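Local coordinates for protein alcohol oxidase (PDB 6F74) that binds FAD and probably works as an oxygen-dependent oxidase of the vanillyl-alcohol oxidase type, at residues 247-252 / 376-381; 305-310 / 414-419; 347-352 / 470-475. All coordinates share one frame; numbering follows the deposited sequence.

Contact 1 (247-252 / 376-381); sequences GPATHN and WTIGKR
Pro248 lays CB of its ring against the six-membered ring of Trp376, with CB 3.6 Å from Trp376 CZ2, the two side chains meeting at a slant. The same residue gives the indole a polar partner: Trp376 NE1 donates to Pro248 O at 3.2 Å. The bond is moderately bent (151° at the hydrogen), and the nitrogen arrives well to the side of the carbonyl (C=O...N angle 115°) rather than beyond its end. The oxygen lies at the indole's edge, near its plane. Trp376 can offer both its N-H and CZ2 of its six-membered ring to one residue because CG stands between the backbone N and the carbonyl carbon (chi1 39°). Two residues further along, past Thr377, which turns its side chain the other way, Ile378 again points at the 247-252 segment. Its terminal CD1 reaches in beside the peptide, 3.7 Å from Pro248 O and 4.0 Å from Ala249 CA. Trp376 and Ile378, two residues apart, share one side of the end of strand 370-378, in the seven-stranded antiparallel sheet, and face a piece of the FAD-binding region where a type I turn from Gly247 to Thr250 leads into helix 250-253. Asn252, on that helix, approaches Ile378 obliquely from nearer the surface, with OD1 3.7 Å from Ile378 CB; the amide touches the isoleucine without a hydrogen bond between them. A type II turn from Thr377 to Lys380 then carries the chain toward helix 382-396. Tyr415 of helix 415-422 packs on Pro248, Ala249 and Ile378 alike, and Phe418 meets the Trp376 ring edge-to-face. From the Pro248 side chain to the bound FAD is about 6 Å.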
ATOM      1  N   GLY A 247       7.306  -5.230   4.492  1.00 19.71           N
ATOM      2  CA  GLY A 247       8.586  -5.028   3.818  1.00 19.79           C
ATOM      3  C   GLY A 247       9.508  -6.167   4.202  1.00 20.12           C
ATOM      4  O   GLY A 247       9.136  -7.009   5.010  1.00 20.28           O
ATOM      5  N   PRO A 248      10.726  -6.187   3.671  1.00 20.29           N
ATOM      6  CA  PRO A 248      11.639  -7.290   3.970  1.00 20.63           C
ATOM      7  C   PRO A 248      11.871  -7.595   5.472  1.00 21.10           C
ATOM      8  O   PRO A 248      12.006  -8.772   5.836  1.00 21.28           O
ATOM      9  CB  PRO A 248      12.940  -6.816   3.314  1.00 20.84           C
ATOM     10  CG  PRO A 248      12.474  -6.051   2.134  1.00 20.44           C
ATOM     11  CD  PRO A 248      11.284  -5.271   2.661  1.00 20.20           C
ATOM     12  N   ALA A 249      11.886  -6.542   6.307  1.00 21.32           N
ATOM     13  CA  ALA A 249      12.282  -6.641   7.708  1.00 21.90           C
ATOM     14  C   ALA A 249      11.145  -6.828   8.739  1.00 21.96           C
ATOM     15  O   ALA A 249      11.416  -6.905   9.928  1.00 22.50           O
ATOM     16  CB  ALA A 249      13.153  -5.442   8.068  1.00 22.29           C
ATOM     17  N   THR A 250       9.894  -6.943   8.292  1.00 21.48           N
ATOM     18  CA  THR A 250       8.751  -6.933   9.224  1.00 21.57           C
ATOM     19  C   THR A 250       8.579  -8.232  10.021  1.00 21.93           C
ATOM     20  O   THR A 250       8.264  -8.177  11.206  1.00 22.36           O
ATOM     21  CB  THR A 250       7.417  -6.556   8.554  1.00 21.04           C
ATOM     22  OG1 THR A 250       7.123  -7.451   7.469  1.00 20.67           O
ATOM     23  CG2 THR A 250       7.448  -5.134   8.053  1.00 20.80           C
ATOM     24  N   HIS A 251       8.778  -9.391   9.392  1.00 21.80           N
ATOM     25  CA  HIS A 251       8.806 -10.635  10.157  1.00 22.22           C
ATOM     26  C   HIS A 251       9.761 -10.529  11.357  1.00 22.91           C
ATOM     27  O   HIS A 251       9.429 -10.896  12.483  1.00 23.39           O
ATOM     28  CB  HIS A 251       9.223 -11.816   9.272  1.00 22.05           C
ATOM     29  CG  HIS A 251       9.528 -13.051  10.052  1.00 22.55           C
ATOM     30  ND1 HIS A 251       8.544 -13.870  10.550  1.00 22.70           N
ATOM     31  CD2 HIS A 251      10.704 -13.559  10.501  1.00 23.02           C
ATOM     32  CE1 HIS A 251       9.097 -14.834  11.261  1.00 23.22           C
ATOM     33  NE2 HIS A 251      10.406 -14.666  11.256  1.00 23.42           N
ATOM     34  N   ASN A 252      10.957 -10.029  11.107  1.00 23.03           N
ATOM     35  CA  ASN A 252      11.987  -9.986  12.149  1.00 23.76           C
ATOM     36  C   ASN A 252      11.764  -8.915  13.183  1.00 24.15           C
ATOM     37  O   ASN A 252      12.061  -9.146  14.358  1.00 24.85           O
ATOM     38  CB  ASN A 252      13.350  -9.862  11.492  1.00 23.84           C
ATOM     39  CG  ASN A 252      13.846 -11.168  10.913  1.00 23.79           C
ATOM     40  OD1 ASN A 252      14.797 -11.701  11.473  1.00 24.37           O
ATOM     41  ND2 ASN A 252      13.265 -11.689   9.807  1.00 23.19           N
ATOM     42  N   TRP A 376      14.361 -14.823   2.375  1.00 21.47           N
ATOM     43  CA  TRP A 376      15.583 -14.537   3.127  1.00 21.95           C
ATOM     44  C   TRP A 376      15.459 -14.834   4.596  1.00 22.30           C
ATOM     45  O   TRP A 376      14.355 -14.844   5.153  1.00 22.14           O
ATOM     46  CB  TRP A 376      15.986 -13.083   2.940  1.00 21.93           C
ATOM     47  CG  TRP A 376      14.820 -12.098   2.927  1.00 21.51           C
ATOM     48  CD1 TRP A 376      14.121 -11.631   3.997  1.00 21.52           C
ATOM     49  CD2 TRP A 376      14.272 -11.459   1.781  1.00 21.08           C
ATOM     50  NE1 TRP A 376      13.148 -10.755   3.589  1.00 21.10           N
ATOM     51  CE2 TRP A 376      13.227 -10.618   2.232  1.00 20.82           C
ATOM     52  CE3 TRP A 376      14.554 -11.517   0.410  1.00 20.93           C
ATOM     53  CZ2 TRP A 376      12.461  -9.847   1.355  1.00 20.41           C
ATOM     54  CZ3 TRP A 376      13.808 -10.753  -0.450  1.00 20.56           C
ATOM     55  CH2 TRP A 376      12.768  -9.916   0.025  1.00 20.29           C
ATOM     56  N   THR A 377      16.614 -15.099   5.197  1.00 22.84           N
ATOM     57  CA  THR A 377      16.760 -15.234   6.625  1.00 23.34           C
ATOM     58  C   THR A 377      17.690 -14.125   7.125  1.00 23.75           C
ATOM     59  O   THR A 377      18.929 -14.264   7.068  1.00 24.20           O
ATOM     60  CB  THR A 377      17.401 -16.591   7.000  1.00 23.79           C
ATOM     61  OG1 THR A 377      18.604 -16.791   6.237  1.00 23.97           O
ATOM     62  CG2 THR A 377      16.431 -17.728   6.730  1.00 23.50           C
ATOM     63  N   ILE A 378      17.092 -13.057   7.626  1.00 23.65           N
ATOM     64  CA  ILE A 378      17.860 -11.975   8.249  1.00 24.12           C
ATOM     65  C   ILE A 378      18.544 -12.469   9.503  1.00 24.90           C
ATOM     66  O   ILE A 378      17.887 -13.052  10.359  1.00 25.02           O
ATOM     67  CB  ILE A 378      16.949 -10.762   8.592  1.00 23.87           C
ATOM     68  CG1 ILE A 378      16.600 -10.059   7.267  1.00 23.25           C
ATOM     69  CG2 ILE A 378      17.658  -9.758   9.490  1.00 24.48           C
ATOM     70  CD1 ILE A 378      15.384  -9.134   7.338  1.00 22.82           C
ATOM     71  N   GLY A 379      19.846 -12.247   9.612  1.00 25.48           N
ATOM     72  CA  GLY A 379      20.603 -12.662  10.785  1.00 26.32           C
ATOM     73  C   GLY A 379      21.249 -14.036  10.712  1.00 26.61           C
ATOM     74  O   GLY A 379      21.886 -14.446  11.670  1.00 27.36           O
ATOM     75  N   LYS A 380      21.118 -14.739   9.575  1.00 26.08           N
ATOM     76  CA  LYS A 380      21.625 -16.111   9.431  1.00 26.31           C
ATOM     77  C   LYS A 380      22.519 -16.259   8.208  1.00 26.23           C
ATOM     78  O   LYS A 380      22.202 -15.730   7.144  1.00 25.68           O
ATOM     79  CB  LYS A 380      20.470 -17.086   9.329  1.00 25.83           C
ATOM     80  CG  LYS A 380      19.597 -17.182  10.585  1.00 26.02           C
ATOM     81  CD  LYS A 380      18.442 -18.169  10.356  1.00 25.58           C
ATOM     82  CE  LYS A 380      17.908 -18.832  11.606  1.00 26.03           C
ATOM     83  NZ  LYS A 380      17.065 -17.923  12.423  1.00 26.05           N
ATOM     84  N   ARG A 381      23.621 -16.985   8.367  1.00 26.84           N
ATOM     85  CA  ARG A 381      24.551 -17.268   7.265  1.00 26.90           C
ATOM     86  C   ARG A 381      23.945 -18.409   6.437  1.00 26.37           C
ATOM     87  O   ARG A 381      22.923 -18.965   6.816  1.00 26.06           O
ATOM     88  CB  ARG A 381      25.943 -17.634   7.809  1.00 27.83           C
ATOM     89  CG  ARG A 381      26.600 -16.474   8.535  1.00 28.45           C
ATOM     90  CD  ARG A 381      28.073 -16.674   8.872  1.00 29.43           C
ATOM     91  NE  ARG A 381      28.861 -15.458   8.614  1.00 29.82           N
ATOM     92  CZ  ARG A 381      28.819 -14.326   9.347  1.00 30.13           C
ATOM     93  NH1 ARG A 381      28.047 -14.212  10.441  1.00 30.13           N
ATOM     94  NH2 ARG A 381      29.558 -13.275   8.979  1.00 30.49           N
TER

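Contact 2 (305-310 / 414-419); sequences HPNVKA and DYWSFY
The amide of Asn307 and the carboxylate of Asp414 are turned 66° apart, and the amide stands 70° from the ring of Tyr415. One face of the Trp416 indole carries Tyr415 CD2, 3.7 Å above its centre, while Trp416 CE2 lies at the tyrosine's edge, in its plane. The Asn307 amide uses both ends on the start of helix 415-422. OD1 takes Tyr415 N at 3.0 Å, in the carbonyl plane on a lone pair and nearly straight (166°); Val308 N also donates to it, from within the same segment. ND2 donates a hydrogen bond to Asp414 OD2 at 3.0 Å, on that oxygen's anti lone pair, and also bonds Asn223 OD1. Asp414 is the N-cap. Its OD2 accepts Trp416 N from above the carboxylate plane, and its OD1 receives Ser417 N at 3.1 Å and Ser417 OG, both from one face. These N-H donors of the first helical turn, with the helix dipole, would favour the charged carboxylate. Val308 adds its carbonyl, O 3.6 Å from Asp414 CA in a CA-H...O contact. Residues 307-310 join strand 296-306 to strand 311-320, so the amide ties this connection to the head of helix 415-422, with Trp416 on helix 212-221 and Tyr415 and Val308 against Ile378 of strand 370-378.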
ATOM      1  N   HIS A 305      16.391  -0.499  14.486  1.00 26.69           N
ATOM      2  CA  HIS A 305      16.899  -1.729  15.067  1.00 27.14           C
ATOM      3  C   HIS A 305      18.369  -1.947  14.735  1.00 27.64           C
ATOM      4  O   HIS A 305      18.796  -1.570  13.655  1.00 27.31           O
ATOM      5  CB  HIS A 305      16.040  -2.883  14.548  1.00 26.40           C
ATOM      6  CG  HIS A 305      14.601  -2.756  14.922  1.00 26.01           C
ATOM      7  ND1 HIS A 305      14.089  -3.246  16.102  1.00 26.46           N
ATOM      8  CD2 HIS A 305      13.572  -2.155  14.283  1.00 25.30           C
ATOM      9  CE1 HIS A 305      12.804  -2.951  16.168  1.00 26.04           C
ATOM     10  NE2 HIS A 305      12.463  -2.285  15.079  1.00 25.32           N
ATOM     11  N   PRO A 306      19.132  -2.590  15.639  1.00 28.48           N
ATOM     12  CA  PRO A 306      20.543  -2.868  15.352  1.00 29.03           C
ATOM     13  C   PRO A 306      20.731  -3.565  14.001  1.00 28.31           C
ATOM     14  O   PRO A 306      19.931  -4.429  13.640  1.00 27.63           O
ATOM     15  CB  PRO A 306      20.959  -3.826  16.493  1.00 29.84           C
ATOM     16  CG  PRO A 306      19.973  -3.579  17.596  1.00 30.02           C
ATOM     17  CD  PRO A 306      18.685  -3.241  16.889  1.00 28.95           C
ATOM     18  N   ASN A 307      21.774  -3.181  13.266  1.00 28.53           N
ATOM     19  CA  ASN A 307      22.140  -3.880  12.032  1.00 28.05           C
ATOM     20  C   ASN A 307      22.508  -5.331  12.367  1.00 28.29           C
ATOM     21  O   ASN A 307      22.825  -5.655  13.502  1.00 29.02           O
ATOM     22  CB  ASN A 307      23.301  -3.188  11.282  1.00 28.44           C
ATOM     23  CG  ASN A 307      23.234  -3.341   9.758  1.00 27.71           C
ATOM     24  OD1 ASN A 307      22.601  -4.272   9.236  1.00 27.02           O
ATOM     25  ND2 ASN A 307      23.923  -2.439   9.042  1.00 27.94           N
ATOM     26  N   VAL A 308      22.405  -6.207  11.363  1.00 27.68           N
ATOM     27  CA  VAL A 308      22.769  -7.619  11.520  1.00 27.86           C
ATOM     28  C   VAL A 308      24.121  -7.850  10.874  1.00 28.30           C
ATOM     29  O   VAL A 308      24.568  -7.035  10.057  1.00 28.26           O
ATOM     30  CB  VAL A 308      21.716  -8.583  10.940  1.00 26.98           C
ATOM     31  CG1 VAL A 308      20.434  -8.501  11.758  1.00 26.73           C
ATOM     32  CG2 VAL A 308      21.451  -8.318   9.459  1.00 26.21           C
ATOM     33  N   LYS A 309      24.761  -8.962  11.229  1.00 28.76           N
ATOM     34  CA  LYS A 309      26.029  -9.333  10.599  1.00 29.20           C
ATOM     35  C   LYS A 309      25.872 -10.186   9.349  1.00 28.51           C
ATOM     36  O   LYS A 309      26.802 -10.307   8.547  1.00 28.74           O
ATOM     37  CB  LYS A 309      27.000  -9.955  11.603  1.00 30.23           C
ATOM     38  CG  LYS A 309      27.942  -8.881  12.178  1.00 31.20           C
ATOM     39  CD  LYS A 309      28.744  -9.373  13.361  1.00 32.31           C
ATOM     40  CE  LYS A 309      27.863  -9.302  14.612  1.00 32.41           C
ATOM     41  NZ  LYS A 309      28.589  -9.672  15.888  1.00 33.61           N
ATOM     42  N   ALA A 310      24.695 -10.753   9.150  1.00 27.72           N
ATOM     43  CA  ALA A 310      24.479 -11.572   7.961  1.00 27.10           C
ATOM     44  C   ALA A 310      23.040 -11.566   7.586  1.00 26.20           C
ATOM     45  O   ALA A 310      22.174 -11.387   8.432  1.00 26.08           O
ATOM     46  CB  ALA A 310      24.984 -12.991   8.207  1.00 27.44           C
ATOM     47  N   ASP A 414      25.479  -7.294   5.731  1.00 27.16           N
ATOM     48  CA  ASP A 414      24.605  -6.420   6.545  1.00 26.98           C
ATOM     49  C   ASP A 414      23.240  -6.297   5.915  1.00 26.00           C
ATOM     50  O   ASP A 414      22.999  -6.821   4.817  1.00 25.50           O
ATOM     51  CB  ASP A 414      25.230  -5.005   6.803  1.00 27.59           C
ATOM     52  CG  ASP A 414      24.863  -3.976   5.738  1.00 27.13           C
ATOM     53  OD1 ASP A 414      25.239  -4.176   4.572  1.00 27.00           O
ATOM     54  OD2 ASP A 414      24.205  -2.963   6.063  1.00 26.96           O
ATOM     55  N   TYR A 415      22.329  -5.623   6.598  1.00 25.77           N
ATOM     56  CA  TYR A 415      20.993  -5.467   6.087  1.00 24.91           C
ATOM     57  C   TYR A 415      20.939  -4.677   4.761  1.00 24.55           C
ATOM     58  O   TYR A 415      20.199  -5.030   3.831  1.00 23.90           O
ATOM     59  CB  TYR A 415      20.104  -4.779   7.127  1.00 24.86           C
ATOM     60  CG  TYR A 415      18.693  -4.635   6.636  1.00 24.02           C
ATOM     61  CD1 TYR A 415      17.847  -5.748   6.590  1.00 23.57           C
ATOM     62  CD2 TYR A 415      18.205  -3.415   6.182  1.00 23.73           C
ATOM     63  CE1 TYR A 415      16.544  -5.646   6.154  1.00 22.89           C
ATOM     64  CE2 TYR A 415      16.903  -3.293   5.716  1.00 23.01           C
ATOM     65  CZ  TYR A 415      16.074  -4.417   5.697  1.00 22.60           C
ATOM     66  OH  TYR A 415      14.778  -4.332   5.259  1.00 21.98           O
ATOM     67  N   TRP A 416      21.686  -3.580   4.695  1.00 25.02           N
ATOM     68  CA  TRP A 416      21.520  -2.645   3.593  1.00 24.74           C
ATOM     69  C   TRP A 416      22.076  -3.108   2.274  1.00 24.69           C
ATOM     70  O   TRP A 416      21.444  -2.840   1.245  1.00 24.17           O
ATOM     71  CB  TRP A 416      22.052  -1.271   3.949  1.00 25.29           C
ATOM     72  CG  TRP A 416      21.236  -0.684   5.041  1.00 25.20           C
ATOM     73  CD1 TRP A 416      21.622  -0.497   6.334  1.00 25.84           C
ATOM     74  CD2 TRP A 416      19.872  -0.289   4.964  1.00 24.49           C
ATOM     75  NE1 TRP A 416      20.578   0.006   7.062  1.00 25.57           N
ATOM     76  CE2 TRP A 416      19.494   0.151   6.242  1.00 24.73           C
ATOM     77  CE3 TRP A 416      18.921  -0.272   3.933  1.00 23.73           C
ATOM     78  CZ2 TRP A 416      18.213   0.607   6.522  1.00 24.22           C
ATOM     79  CZ3 TRP A 416      17.645   0.180   4.215  1.00 23.22           C
ATOM     80  CH2 TRP A 416      17.300   0.608   5.500  1.00 23.46           C
ATOM     81  N   SER A 417      23.216  -3.797   2.274  1.00 25.26           N
ATOM     82  CA  SER A 417      23.723  -4.386   1.022  1.00 25.24           C
ATOM     83  C   SER A 417      22.720  -5.446   0.523  1.00 24.49           C
ATOM     84  O   SER A 417      22.469  -5.557  -0.687  1.00 24.17           O
ATOM     85  CB  SER A 417      25.121  -4.988   1.210  1.00 26.04           C
ATOM     86  OG  SER A 417      25.104  -6.089   2.128  1.00 26.10           O
ATOM     87  N   PHE A 418      22.138  -6.191   1.466  1.00 24.28           N
ATOM     88  CA  PHE A 418      21.075  -7.148   1.179  1.00 23.63           C
ATOM     89  C   PHE A 418      19.855  -6.433   0.601  1.00 22.98           C
ATOM     90  O   PHE A 418      19.297  -6.870  -0.412  1.00 22.56           O
ATOM     91  CB  PHE A 418      20.675  -7.973   2.432  1.00 23.65           C
ATOM     92  CG  PHE A 418      19.212  -8.337   2.459  1.00 22.97           C
ATOM     93  CD1 PHE A 418      18.715  -9.309   1.604  1.00 22.57           C
ATOM     94  CD2 PHE A 418      18.316  -7.651   3.283  1.00 22.78           C
ATOM     95  CE1 PHE A 418      17.345  -9.607   1.578  1.00 22.02           C
ATOM     96  CE2 PHE A 418      16.959  -7.940   3.263  1.00 22.22           C
ATOM     97  CZ  PHE A 418      16.469  -8.924   2.419  1.00 21.85           C
ATOM     98  N   TYR A 419      19.432  -5.362   1.266  1.00 22.96           N
ATOM     99  CA  TYR A 419      18.186  -4.700   0.929  1.00 22.37           C
ATOM    100  C   TYR A 419      18.233  -4.242  -0.509  1.00 22.21           C
ATOM    101  O   TYR A 419      17.310  -4.489  -1.288  1.00 21.70           O
ATOM    102  CB  TYR A 419      17.884  -3.501   1.840  1.00 22.47           C
ATOM    103  CG  TYR A 419      16.617  -2.797   1.433  1.00 21.90           C
ATOM    104  CD1 TYR A 419      15.364  -3.300   1.804  1.00 21.43           C
ATOM    105  CD2 TYR A 419      16.654  -1.708   0.590  1.00 21.85           C
ATOM    106  CE1 TYR A 419      14.188  -2.679   1.388  1.00 20.94           C
ATOM    107  CE2 TYR A 419      15.494  -1.083   0.166  1.00 21.35           C
ATOM    108  CZ  TYR A 419      14.261  -1.572   0.566  1.00 20.89           C
ATOM    109  OH  TYR A 419      13.095  -0.957   0.102  1.00 20.44           O
TER

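Contact 3 (347-352 / 470-475); sequences NGVAGY and VLLVSG
Two neighbouring strands of the seven-stranded antiparallel sheet, 349-356 and 467-472, pair here just where the second one ends. Gly351 and Leu472 form a hydrogen-bonded pair: Gly351 N donates to Leu472 O at 2.9 Å, and Leu472 N returns a bond to Gly351 O at 2.7 Å. Gly351 has backbone angles that suit a residue without a CB, and beside it Leu472 CB comes to 3.3 Å from Gly351 O. With CG anti to the backbone N (chi1 -176°), Leu472 runs back along the partner strand and brings CD2 to 4.1 Å from Val349 CG1. On the other face Tyr352 extends its ring past Leu471, Tyr352 CD2 to Leu471 CG 4.2 Å, and crosses Val473 at about a right angle, with Tyr352 CE2 3.6 Å from Val473 CG1. Past the strand's end a water donates to both Val349 O and Ser474 O, linking strand 349-356 to the loop. Leu472 centres an inverse gamma turn. The pairing is that of an antiparallel ladder, from which Tyr352 reaches out so that its OH hydrogen-bonds His246 ND1 of the FAD site, consistent with the substrate-domain sheet of related oxidases.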
ATOM      1  N   ASN A 347      10.967 -20.627  11.096  1.00 24.39           N
ATOM      2  CA  ASN A 347      12.411 -20.679  10.968  1.00 24.58           C
ATOM      3  C   ASN A 347      13.066 -19.328  10.641  1.00 24.34           C
ATOM      4  O   ASN A 347      14.245 -19.312  10.293  1.00 24.46           O
ATOM      5  CB  ASN A 347      12.795 -21.705   9.859  1.00 24.37           C
ATOM      6  CG  ASN A 347      12.379 -23.129  10.189  1.00 24.72           C
ATOM      7  OD1 ASN A 347      12.137 -23.451  11.340  1.00 25.25           O
ATOM      8  ND2 ASN A 347      12.314 -23.998   9.168  1.00 24.48           N
ATOM      9  N   GLY A 348      12.340 -18.206  10.726  1.00 24.06           N
ATOM     10  CA  GLY A 348      12.918 -16.895  10.406  1.00 23.86           C
ATOM     11  C   GLY A 348      13.018 -16.492   8.945  1.00 23.24           C
ATOM     12  O   GLY A 348      13.789 -15.591   8.582  1.00 23.19           O
ATOM     13  N   VAL A 349      12.219 -17.139   8.094  1.00 22.84           N
ATOM     14  CA  VAL A 349      12.197 -16.856   6.671  1.00 22.31           C
ATOM     15  C   VAL A 349      11.073 -15.847   6.364  1.00 21.86           C
ATOM     16  O   VAL A 349       9.955 -15.925   6.910  1.00 21.85           O
ATOM     17  CB  VAL A 349      12.004 -18.133   5.812  1.00 22.19           C
ATOM     18  CG1 VAL A 349      12.101 -17.821   4.322  1.00 21.76           C
ATOM     19  CG2 VAL A 349      13.055 -19.178   6.148  1.00 22.66           C
ATOM     20  N   ALA A 350      11.400 -14.905   5.488  1.00 21.54           N
ATOM     21  CA  ALA A 350      10.461 -13.897   5.007  1.00 21.11           C
ATOM     22  C   ALA A 350      10.753 -13.573   3.546  1.00 20.76           C
ATOM     23  O   ALA A 350      11.827 -13.908   3.015  1.00 20.90           O
ATOM     24  CB  ALA A 350      10.541 -12.641   5.862  1.00 21.23           C
ATOM     25  N   GLY A 351       9.799 -12.890   2.910  1.00 20.37           N
ATOM     26  CA  GLY A 351      10.005 -12.357   1.555  1.00 20.09           C
ATOM     27  C   GLY A 351       8.805 -12.509   0.657  1.00 19.77           C
ATOM     28  O   GLY A 351       7.665 -12.606   1.127  1.00 19.70           O
ATOM     29  N   TYR A 352       9.056 -12.504  -0.647  1.00 19.64           N
ATOM     30  CA  TYR A 352       7.962 -12.440  -1.594  1.00 19.39           C
ATOM     31  C   TYR A 352       8.096 -13.456  -2.692  1.00 19.46           C
ATOM     32  O   TYR A 352       9.187 -13.641  -3.253  1.00 19.61           O
ATOM     33  CB  TYR A 352       7.851 -11.032  -2.199  1.00 19.17           C
ATOM     34  CG  TYR A 352       7.756  -9.956  -1.146  1.00 19.14           C
ATOM     35  CD1 TYR A 352       8.922  -9.351  -0.608  1.00 19.33           C
ATOM     36  CD2 TYR A 352       6.537  -9.536  -0.681  1.00 18.98           C
ATOM     37  CE1 TYR A 352       8.832  -8.369   0.354  1.00 19.36           C
ATOM     38  CE2 TYR A 352       6.438  -8.540   0.288  1.00 18.99           C
ATOM     39  CZ  TYR A 352       7.593  -7.963   0.794  1.00 19.18           C
ATOM     40  OH  TYR A 352       7.499  -6.980   1.732  1.00 19.25           O
ATOM     41  N   VAL A 470       2.613 -14.035  -3.006  1.00 19.26           N
ATOM     42  CA  VAL A 470       2.765 -14.437  -1.615  1.00 19.41           C
ATOM     43  C   VAL A 470       3.609 -13.407  -0.853  1.00 19.29           C
ATOM     44  O   VAL A 470       4.722 -13.138  -1.264  1.00 19.24           O
ATOM     45  CB  VAL A 470       3.462 -15.798  -1.513  1.00 19.67           C
ATOM     46  CG1 VAL A 470       3.738 -16.154  -0.068  1.00 19.87           C
ATOM     47  CG2 VAL A 470       2.552 -16.868  -2.073  1.00 19.88           C
ATOM     48  N   LEU A 471       3.069 -12.856   0.246  1.00 19.31           N
ATOM     49  CA  LEU A 471       3.786 -11.883   1.085  1.00 19.29           C
ATOM     50  C   LEU A 471       4.153 -12.561   2.390  1.00 19.62           C
ATOM     51  O   LEU A 471       3.361 -12.607   3.335  1.00 19.79           O
ATOM     52  CB  LEU A 471       2.909 -10.663   1.352  1.00 19.12           C
ATOM     53  CG  LEU A 471       2.385  -9.879   0.149  1.00 18.84           C
ATOM     54  CD1 LEU A 471       1.301 -10.665  -0.537  1.00 18.88           C
ATOM     55  CD2 LEU A 471       1.840  -8.547   0.642  1.00 18.71           C
ATOM     56  N   LEU A 472       5.338 -13.161   2.432  1.00 19.78           N
ATOM     57  CA  LEU A 472       5.746 -13.892   3.608  1.00 20.16           C
ATOM     58  C   LEU A 472       6.351 -12.847   4.558  1.00 20.28           C
ATOM     59  O   LEU A 472       7.567 -12.710   4.678  1.00 20.43           O
ATOM     60  CB  LEU A 472       6.716 -14.999   3.238  1.00 20.33           C
ATOM     61  CG  LEU A 472       7.153 -15.919   4.374  1.00 20.78           C
ATOM     62  CD1 LEU A 472       5.961 -16.643   5.024  1.00 20.99           C
ATOM     63  CD2 LEU A 472       8.162 -16.909   3.824  1.00 20.91           C
ATOM     64  N   VAL A 473       5.466 -12.102   5.201  1.00 20.27           N
ATOM     65  CA  VAL A 473       5.858 -10.864   5.896  1.00 20.34           C
ATOM     66  C   VAL A 473       5.415 -10.769   7.324  1.00 20.72           C
ATOM     67  O   VAL A 473       5.723  -9.803   7.958  1.00 20.85           O
ATOM     68  CB  VAL A 473       5.376  -9.604   5.137  1.00 19.93           C
ATOM     69  CG1 VAL A 473       5.960  -9.573   3.734  1.00 19.65           C
ATOM     70  CG2 VAL A 473       3.869  -9.535   5.075  1.00 19.79           C
ATOM     71  N   SER A 474       4.708 -11.760   7.842  1.00 20.96           N
ATOM     72  CA  SER A 474       4.274 -11.736   9.223  1.00 21.42           C
ATOM     73  C   SER A 474       4.964 -12.908   9.917  1.00 21.91           C
ATOM     74  O   SER A 474       6.038 -13.308   9.477  1.00 21.89           O
ATOM     75  CB  SER A 474       2.763 -11.765   9.321  1.00 21.40           C
ATOM     76  OG  SER A 474       2.298 -11.783  10.669  1.00 21.93           O
ATOM     77  N   GLY A 475       4.388 -13.434  10.990  1.00 22.40           N
ATOM     78  CA  GLY A 475       5.078 -14.386  11.833  1.00 22.97           C
ATOM     79  C   GLY A 475       6.094 -13.670  12.703  1.00 23.34           C
ATOM     80  O   GLY A 475       6.136 -12.447  12.733  1.00 23.18           O
TER
HETATM   81  O   HOH W   1       7.416 -15.038   7.876  1.00 12.15           O

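Contacts 1 and 3 have centres 8 Å apart and are joined within one sheet: Trp376 N bonds Ala350 O at 2.8 Å, between neighbouring strands 370-378 and 349-356. They also meet through the 247-252 segment, whose Thr250 OG1 lies 2.8 Å from Val473 O. Contact 2, its centre 9 Å from that of contact 1, meets it where Gly379 N reaches Ala310 O at 2.7 Å and Ala249 CB comes to 3.4 Å from Tyr415 OH. Contacts 2 and 3 do not touch, so contact 1 stands between them. Distance to the FAD grows from Tyr352 (about 5 Å) through Pro248 (about 6 Å) to Tyr415 (about 10 Å), each measured from the side chain.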